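Phenylacetic acid degradation protein PaaI (Thermus thermophilus HB8, PDB 1WN3) probably hydrolyses acyl-coenzyme A thioesters and binds coenzyme A, as a hot-dog-fold thioesterase. Local coordinates at residues 94-99 against 112-117. Residues are numbered along the deposited sequence; the frame is centred on the assembly and turned at random.
Sequences ATYRVE and GTVFRL. With HXC (hexanoyl-coenzyme A), chain J.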
loop_
_atom_site.group_PDB
_atom_site.type_symbol
_atom_site.label_atom_id
_atom_site.label_comp_id
_atom_site.label_asym_id
_atom_site.label_seq_id
_atom_site.Cartn_x
_atom_site.Cartn_y
_atom_site.Cartn_z
ATOM N N ALA A 94 -7.092 11.214 -7.669
ATOM C CA ALA A 94 -8.338 10.738 -7.100
ATOM C C ALA A 94 -8.085 9.361 -6.514
ATOM O O ALA A 94 -7.248 8.603 -7.010
ATOM C CB ALA A 94 -9.426 10.680 -8.166
ATOM N N THR A 95 -8.808 9.036 -5.454
ATOM C CA THR A 95 -8.630 7.754 -4.801
ATOM C C THR A 95 -9.953 7.016 -4.680
ATOM O O THR A 95 -10.989 7.616 -4.389
ATOM C CB THR A 95 -7.993 7.963 -3.420
ATOM O OG1 THR A 95 -6.732 8.623 -3.590
ATOM C CG2 THR A 95 -7.776 6.636 -2.714
ATOM N N TYR A 96 -9.913 5.709 -4.911
ATOM C CA TYR A 96 -11.113 4.892 -4.849
ATOM C C TYR A 96 -10.952 3.637 -4.014
ATOM O O TYR A 96 -9.877 3.033 -3.970
ATOM C CB TYR A 96 -11.545 4.481 -6.263
ATOM C CG TYR A 96 -11.781 5.652 -7.184
ATOM C CD1 TYR A 96 -10.711 6.393 -7.694
ATOM C CD2 TYR A 96 -13.075 6.059 -7.498
ATOM C CE1 TYR A 96 -10.929 7.511 -8.486
ATOM C CE2 TYR A 96 -13.306 7.180 -8.292
ATOM C CZ TYR A 96 -12.233 7.900 -8.778
ATOM O OH TYR A 96 -12.465 9.023 -9.534
ATOM N N ARG A 97 -12.031 3.256 -3.348
ATOM C CA ARG A 97 -12.050 2.033 -2.568
ATOM C C ARG A 97 -12.877 1.057 -3.386
ATOM O O ARG A 97 -13.954 1.410 -3.874
ATOM C CB ARG A 97 -12.720 2.233 -1.203
ATOM C CG ARG A 97 -13.242 0.921 -0.607
ATOM C CD ARG A 97 -13.752 1.044 0.830
ATOM N NE ARG A 97 -14.754 2.092 1.015
ATOM C CZ ARG A 97 -14.495 3.279 1.555
ATOM N NH1 ARG A 97 -13.263 3.568 1.963
ATOM N NH2 ARG A 97 -15.465 4.172 1.707
ATOM N N VAL A 98 -12.369 -0.156 -3.560
ATOM C CA VAL A 98 -13.103 -1.166 -4.300
ATOM C C VAL A 98 -13.230 -2.423 -3.460
ATOM O O VAL A 98 -12.228 -3.015 -3.048
ATOM C CB VAL A 98 -12.415 -1.564 -5.617
ATOM C CG1 VAL A 98 -13.267 -2.605 -6.333
ATOM C CG2 VAL A 98 -12.194 -0.337 -6.497
ATOM N N GLU A 99 -14.468 -2.825 -3.207
ATOM C CA GLU A 99 -14.713 -4.026 -2.430
ATOM C C GLU A 99 -15.008 -5.169 -3.376
ATOM O O GLU A 99 -15.799 -5.025 -4.313
ATOM C CB GLU A 99 -15.895 -3.832 -1.491
ATOM C CG GLU A 99 -15.737 -2.669 -0.533
ATOM C CD GLU A 99 -16.846 -2.627 0.490
ATOM O OE1 GLU A 99 -18.023 -2.760 0.092
ATOM O OE2 GLU A 99 -16.541 -2.456 1.690
ATOM N N GLY A 112 -7.100 2.400 -4.491
ATOM C CA GLY A 112 -6.302 2.908 -5.586
ATOM C C GLY A 112 -6.364 4.404 -5.804
ATOM O O GLY A 112 -7.380 5.052 -5.540
ATOM N N THR A 113 -5.254 4.946 -6.288
ATOM C CA THR A 113 -5.155 6.360 -6.576
ATOM C C THR A 113 -4.739 6.558 -8.032
ATOM O O THR A 113 -3.829 5.892 -8.523
ATOM C CB THR A 113 -4.132 7.036 -5.653
ATOM O OG1 THR A 113 -4.595 6.958 -4.299
ATOM C CG2 THR A 113 -3.940 8.494 -6.041
ATOM N N VAL A 114 -5.421 7.467 -8.720
ATOM C CA VAL A 114 -5.105 7.749 -10.110
ATOM C C VAL A 114 -4.498 9.126 -10.272
ATOM O O VAL A 114 -4.607 9.987 -9.396
ATOM C CB VAL A 114 -6.357 7.707 -11.028
ATOM C CG1 VAL A 114 -6.913 6.298 -11.103
ATOM C CG2 VAL A 114 -7.414 8.692 -10.522
ATOM N N PHE A 115 -3.850 9.310 -11.413
ATOM C CA PHE A 115 -3.234 10.568 -11.786
ATOM C C PHE A 115 -4.164 11.048 -12.905
ATOM O O PHE A 115 -4.388 10.328 -13.878
ATOM C CB PHE A 115 -1.815 10.303 -12.299
ATOM C CG PHE A 115 -1.111 11.519 -12.827
ATOM C CD1 PHE A 115 -1.407 12.020 -14.092
ATOM C CD2 PHE A 115 -0.130 12.149 -12.070
ATOM C CE1 PHE A 115 -0.732 13.132 -14.600
ATOM C CE2 PHE A 115 0.552 13.263 -12.566
ATOM C CZ PHE A 115 0.250 13.755 -13.835
ATOM N N ARG A 116 -4.727 12.241 -12.756
ATOM C CA ARG A 116 -5.651 12.761 -13.762
ATOM C C ARG A 116 -4.941 13.550 -14.854
ATOM O O ARG A 116 -4.521 14.683 -14.635
ATOM C CB ARG A 116 -6.715 13.628 -13.080
ATOM C CG ARG A 116 -7.504 12.879 -12.010
ATOM C CD ARG A 116 -8.583 13.751 -11.396
ATOM N NE ARG A 116 -9.558 14.172 -12.399
ATOM C CZ ARG A 116 -10.484 15.104 -12.205
ATOM N NH1 ARG A 116 -10.575 15.728 -11.039
ATOM N NH2 ARG A 116 -11.326 15.408 -13.183
ATOM N N LEU A 117 -4.812 12.940 -16.032
ATOM C CA LEU A 117 -4.138 13.571 -17.165
ATOM C C LEU A 117 -4.772 14.905 -17.540
ATOM O O LEU A 117 -6.015 14.975 -17.531
ATOM C CB LEU A 117 -4.165 12.636 -18.378
ATOM C CG LEU A 117 -3.411 11.306 -18.251
ATOM C CD1 LEU A 117 -3.687 10.424 -19.463
ATOM C CD2 LEU A 117 -1.919 11.584 -18.122
HETATM C C2 HXC J . 4.818 5.696 -24.360
HETATM C C4 HXC J . 4.817 7.134 -22.429
HETATM C C5 HXC J . 3.533 7.630 -22.816
HETATM C C6 HXC J . 2.976 7.109 -23.973
HETATM C C8 HXC J . 4.134 8.615 -21.002
HETATM N N9 HXC J . 5.163 7.793 -21.261
HETATM N N7 HXC J . 3.126 8.572 -21.884
HETATM N N3 HXC J . 5.386 6.192 -23.227
HETATM N N1 HXC J . 3.597 6.164 -24.733
HETATM N N6 HXC J . 1.752 7.579 -24.347
HETATM C "C1'" HXC J . 6.320 7.767 -20.366
HETATM C "C2'" HXC J . 7.371 8.876 -20.472
HETATM O "O2'" HXC J . 8.076 8.787 -21.720
HETATM C "C3'" HXC J . 8.280 8.490 -19.309
HETATM O "O3'" HXC J . 9.116 7.345 -19.626
HETATM C "C4'" HXC J . 7.209 8.145 -18.252
HETATM O "O4'" HXC J . 6.128 7.551 -18.967
HETATM C "C5'" HXC J . 6.688 9.363 -17.431
HETATM O "O5'" HXC J . 5.939 10.374 -18.187
HETATM P P1 HXC J . 6.170 11.916 -18.067
HETATM O O11 HXC J . 6.271 12.476 -19.502
HETATM O O12 HXC J . 7.404 12.258 -17.188
HETATM O O6 HXC J . 4.908 12.586 -17.436
HETATM P P2 HXC J . 4.157 12.282 -16.094
HETATM O O21 HXC J . 2.884 13.169 -16.098
HETATM O O22 HXC J . 5.092 12.655 -14.929
HETATM O O7 HXC J . 3.721 10.779 -15.951
HETATM C CPB HXC J . 2.934 10.336 -14.796
HETATM C CPA HXC J . 2.092 9.124 -15.209
HETATM C CP7 HXC J . 3.148 8.086 -15.653
HETATM C CP9 HXC J . 1.151 9.642 -16.333
HETATM C CP8 HXC J . 1.243 8.671 -14.006
HETATM O OP3 HXC J . 3.947 7.701 -14.526
HETATM C CP6 HXC J . 2.615 6.833 -16.342
HETATM O OP2 HXC J . 2.382 6.810 -17.546
HETATM N NP2 HXC J . 2.439 5.791 -15.507
HETATM C CP5 HXC J . 1.940 4.513 -15.995
HETATM C CP4 HXC J . 0.428 4.380 -15.876
HETATM C CP3 HXC J . 0.037 2.962 -16.227
HETATM O OP1 HXC J . 0.535 2.368 -17.181
HETATM N NP1 HXC J . -0.888 2.462 -15.382
HETATM C CP2 HXC J . -1.522 1.137 -15.374
HETATM C CP1 HXC J . -2.019 0.679 -16.746
HETATM S S HXC J . -3.239 1.795 -17.594
HETATM P P3 HXC J . 10.652 7.631 -19.800
HETATM O O31 HXC J . 11.203 8.485 -18.618
HETATM O O32 HXC J . 10.849 8.397 -21.139
HETATM O O33 HXC J . 11.352 6.247 -19.807
HETATM C CM1 HXC J . -4.389 2.628 -16.513
HETATM C CM2 HXC J . -5.488 3.484 -17.090
HETATM C CM3 HXC J . -6.842 2.794 -16.847
HETATM O OM2 HXC J . -4.302 2.476 -15.303
HETATM C CM4 HXC J . -7.015 1.538 -17.716
HETATM C CM5 HXC J . -7.255 0.238 -16.911
HETATM C CM6 HXC J . -6.009 -0.374 -16.306
#
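Ala94 and Val114 form one rung of an antiparallel beta hairpin in the thioesterase hot-dog fold, where strands 93-102 and 105-116 lie side by side in the curved sheet that wraps helix 40-55. Along such a ladder hydrogen-bonded and non-hydrogen-bonded pairs alternate, and successive side chains turn to opposite faces. The two backbone bonds of this first pair are unequal: Val114 N reaches Ala94 O at 2.7 Å, whereas Ala94 N lies 3.3 Å from Val114 O and well tilted from that carbonyl's plane. On the helix side, Ala94 CB meets Val114 CG2 at 3.7 Å. This methyl sits between the backbone N and carbonyl carbon of Val114 (chi1 -66° for CG1), which turns it toward the neighbouring strand, and the valine side chain also touches Phe51 and Ser55 of that helix. Just past it, the Phe115 ring offers one face to the pantetheine arm of hexanoyl-coenzyme A, whose CPB lies over the ring centre.

Thr95 and Thr113, a non-hydrogen-bonded pair, turn to the other face, where Phe71 of the second subunit packs on Thr95 and Arg67 of that subunit on Thr113. Thr95 OG1 and Thr113 OG1 stand 2.8 Å apart in a hydrogen bond, because each hydroxyl lies beside its own backbone N, anti to the carbonyl carbon (chi1 -59° and -64°). Replacing Thr95 by a valine would probably leave the Thr113 hydroxyl without this mate in a buried setting.

Tyr96 returns to the helix face and closes the next hydrogen-bonded pair: Tyr96 N donates to Gly112 O, and Gly112 N to Tyr96 O. The tyrosine ring, which also touches Ser55, runs back beside the valine. There Val114 CG2 lies near the ring plane, 4.2 Å from Tyr96 CE1 at the ring's edge.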